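Local coordinates for protein cellulase (Clostridium cellulovorans, PDB 6UI3) that is a family 5 glycoside hydrolase domain that probably cleaves internal beta-1,4 links in cellulose and, with its broad specificity, related plant polysaccharides, at residues M255-F260 and T295-P300. Sequence-based numbering, arbitrary orientation.
Sequences MLNNTF and TAYGMP
N257 brings its carboxamide obliquely to the CD1 corner of the Y297 ring. CG of N257 comes to 3.2 Å from CD1 of Y297; its OD1 is turned toward CD1 and CB of Y297, and its ND2 sits 3.6 Å from CE1 of Y297. The two side chains cross at roughly a right angle with their planes 37° apart, not stacked flat. N257 reaches the ring because its CG stands anti to the backbone N (chi1 -175°). Deeper in, M299 runs extended beyond CG and, in the conformer described here, one of two modelled, brings its CE methyl 3.8 Å from CB of L256 and 3.9 Å from the backbone N of N257. Behind these residues, helix 280-296 ends in a Schellman motif: G298, at positive phi, gives its N to O of T295 at 3.0 Å, and N of M299 bonds back to the carbonyl of the residue before T295. F253 touches both Y297 and M299, and V267 also packs on M299. The contact thus joins helix 243-261 to the turn feeding the last strand of the TIM barrel. Its chemistry is chiefly van der Waals, without polar pairing between the two segments, which implies little directional specificity.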
ATOM      1  N   MET A 255      16.440 -10.528   4.571  1.00  7.32           N
ATOM      2  CA  MET A 255      15.547 -11.568   5.069  0.79  7.42           C
ATOM      3  C   MET A 255      14.301 -11.694   4.195  1.00  7.32           C
ATOM      4  O   MET A 255      13.867 -12.816   3.893  1.00  8.15           O
ATOM      5  CB  MET A 255      15.226 -11.269   6.533  0.79  8.38           C
ATOM      6  CG  MET A 255      14.207 -12.193   7.179  0.79  9.19           C
ATOM      7  SD  MET A 255      12.515 -11.732   6.822  0.79 10.07           S
ATOM      8  CE  MET A 255      12.413 -10.160   7.674  0.79 11.87           C
ATOM      9  N   LEU A 256      13.720 -10.575   3.757  1.00  7.31           N
ATOM     10  CA  LEU A 256      12.557 -10.648   2.874  1.00  7.67           C
ATOM     11  C   LEU A 256      12.940 -11.299   1.552  1.00  7.96           C
ATOM     12  O   LEU A 256      12.156 -12.055   0.963  1.00  8.27           O
ATOM     13  CB  LEU A 256      11.995  -9.246   2.635  1.00  8.14           C
ATOM     14  CG  LEU A 256      11.308  -8.596   3.840  1.00  7.84           C
ATOM     15  CD1 LEU A 256      11.031  -7.134   3.558  1.00  8.16           C
ATOM     16  CD2 LEU A 256      10.007  -9.308   4.244  1.00  9.40           C
ATOM     17  N   ASN A 257      14.143 -10.992   1.063  1.00  8.35           N
ATOM     18  CA  ASN A 257      14.645 -11.611  -0.154  1.00  8.45           C
ATOM     19  C   ASN A 257      14.772 -13.121   0.020  1.00  8.94           C
ATOM     20  O   ASN A 257      14.384 -13.893  -0.864  1.00  9.51           O
ATOM     21  CB  ASN A 257      15.986 -10.972  -0.513  1.00  9.67           C
ATOM     22  CG  ASN A 257      16.526 -11.467  -1.827  1.00 10.75           C
ATOM     23  OD1 ASN A 257      15.868 -11.316  -2.863  1.00 11.60           O
ATOM     24  ND2 ASN A 257      17.727 -12.036  -1.807  1.00 11.08           N
ATOM     25  N   ASN A 258      15.316 -13.572   1.159  1.00  8.92           N
ATOM     26  CA  ASN A 258      15.463 -15.005   1.401  1.00  9.80           C
ATOM     27  C   ASN A 258      14.109 -15.695   1.493  1.00 10.34           C
ATOM     28  O   ASN A 258      13.932 -16.802   0.978  1.00 11.20           O
ATOM     29  CB  ASN A 258      16.216 -15.266   2.713  1.00 10.87           C
ATOM     30  CG  ASN A 258      17.707 -15.072   2.605  1.00 14.02           C
ATOM     31  OD1 ASN A 258      18.264 -15.063   1.516  1.00 14.92           O
ATOM     32  ND2 ASN A 258      18.359 -14.909   3.745  1.00 14.26           N
ATOM     33  N   THR A 259      13.148 -15.075   2.173  1.00 10.00           N
ATOM     34  CA  THR A 259      11.897 -15.768   2.444  1.00  9.81           C
ATOM     35  C   THR A 259      11.005 -15.821   1.215  1.00  9.25           C
ATOM     36  O   THR A 259      10.405 -16.856   0.931  1.00  9.88           O
ATOM     37  CB  THR A 259      11.136 -15.064   3.567  1.00 11.59           C
ATOM     38  OG1 THR A 259      11.922 -15.060   4.769  1.00 15.27           O
ATOM     39  CG2 THR A 259       9.819 -15.735   3.835  1.00 12.30           C
ATOM     40  N   PHE A 260      10.903 -14.716   0.476  1.00  8.36           N
ATOM     41  CA  PHE A 260       9.940 -14.581  -0.612  1.00  8.16           C
ATOM     42  C   PHE A 260      10.597 -14.497  -1.985  1.00  8.74           C
ATOM     43  O   PHE A 260      10.342 -15.345  -2.854  1.00  8.85           O
ATOM     44  CB  PHE A 260       9.061 -13.345  -0.372  1.00  8.53           C
ATOM     45  CG  PHE A 260       8.283 -13.384   0.918  1.00  8.52           C
ATOM     46  CD1 PHE A 260       7.340 -14.365   1.130  1.00  9.02           C
ATOM     47  CD2 PHE A 260       8.468 -12.416   1.899  1.00  8.71           C
ATOM     48  CE1 PHE A 260       6.611 -14.408   2.293  1.00  9.78           C
ATOM     49  CE2 PHE A 260       7.724 -12.451   3.065  1.00  8.72           C
ATOM     50  CZ  PHE A 260       6.806 -13.443   3.261  1.00  8.79           C
ATOM     51  N   THR A 295      15.590  -1.812  -4.039  1.00  7.88           N
ATOM     52  CA  THR A 295      15.727  -2.029  -5.474  1.00  8.81           C
ATOM     53  C   THR A 295      16.674  -3.189  -5.755  1.00  9.54           C
ATOM     54  O   THR A 295      16.488  -3.913  -6.739  1.00 10.17           O
ATOM     55  CB  THR A 295      16.184  -0.722  -6.151  1.00  8.75           C
ATOM     56  OG1 THR A 295      15.212   0.306  -5.912  1.00  8.69           O
ATOM     57  CG2 THR A 295      16.332  -0.873  -7.650  1.00 10.21           C
ATOM     58  N   ALA A 296      17.688  -3.389  -4.907  1.00  9.61           N
ATOM     59  CA  ALA A 296      18.605  -4.518  -5.070  1.00 10.78           C
ATOM     60  C   ALA A 296      17.877  -5.854  -5.031  1.00 12.39           C
ATOM     61  O   ALA A 296      18.370  -6.841  -5.603  1.00 14.01           O
ATOM     62  CB  ALA A 296      19.685  -4.459  -3.986  1.00 11.24           C
ATOM     63  N   TYR A 297      16.721  -5.920  -4.364  1.00 10.70           N
ATOM     64  CA  TYR A 297      15.908  -7.131  -4.269  1.00 11.99           C
ATOM     65  C   TYR A 297      14.589  -7.007  -5.032  1.00 11.62           C
ATOM     66  O   TYR A 297      13.658  -7.787  -4.793  1.00 13.21           O
ATOM     67  CB  TYR A 297      15.715  -7.534  -2.805  1.00 11.75           C
ATOM     68  CG  TYR A 297      17.056  -7.646  -2.109  1.00 10.96           C
ATOM     69  CD1 TYR A 297      17.966  -8.636  -2.462  1.00 11.91           C
ATOM     70  CD2 TYR A 297      17.453  -6.722  -1.153  1.00 11.74           C
ATOM     71  CE1 TYR A 297      19.221  -8.716  -1.857  1.00 11.80           C
ATOM     72  CE2 TYR A 297      18.703  -6.795  -0.550  1.00 12.10           C
ATOM     73  CZ  TYR A 297      19.591  -7.794  -0.914  1.00 11.40           C
ATOM     74  OH  TYR A 297      20.844  -7.899  -0.330  1.00 13.84           O
ATOM     75  N   GLY A 298      14.510  -6.063  -5.969  1.00 11.13           N
ATOM     76  CA  GLY A 298      13.353  -5.949  -6.840  1.00 11.15           C
ATOM     77  C   GLY A 298      12.077  -5.501  -6.165  1.00  9.22           C
ATOM     78  O   GLY A 298      10.987  -5.803  -6.666  1.00 10.47           O
ATOM     79  N   MET A 299      12.177  -4.755  -5.062  1.00  8.16           N
ATOM     80  CA  MET A 299      11.000  -4.357  -4.313  0.71  7.74           C
ATOM     81  C   MET A 299      10.661  -2.898  -4.566  1.00  7.80           C
ATOM     82  O   MET A 299      11.425  -2.011  -4.140  1.00  8.17           O
ATOM     83  CB  MET A 299      11.238  -4.596  -2.824  0.71  7.92           C
ATOM     84  CG  MET A 299      11.649  -6.025  -2.547  0.71  8.80           C
ATOM     85  SD  MET A 299      11.991  -6.359  -0.822  0.71 10.09           S
ATOM     86  CE  MET A 299      12.621  -8.016  -0.866  0.71 11.04           C
ATOM     87  N   PRO A 300       9.543  -2.591  -5.215  1.00  7.88           N
ATOM     88  CA  PRO A 300       9.147  -1.186  -5.347  1.00  8.57           C
ATOM     89  C   PRO A 300       8.781  -0.606  -3.991  1.00  8.06           C
ATOM     90  O   PRO A 300       8.277  -1.306  -3.103  1.00  8.57           O
ATOM     91  CB  PRO A 300       7.928  -1.222  -6.277  1.00 10.34           C
ATOM     92  CG  PRO A 300       7.596  -2.612  -6.491  1.00 13.57           C
ATOM     93  CD  PRO A 300       8.603  -3.512  -5.874  1.00  8.89           C
TER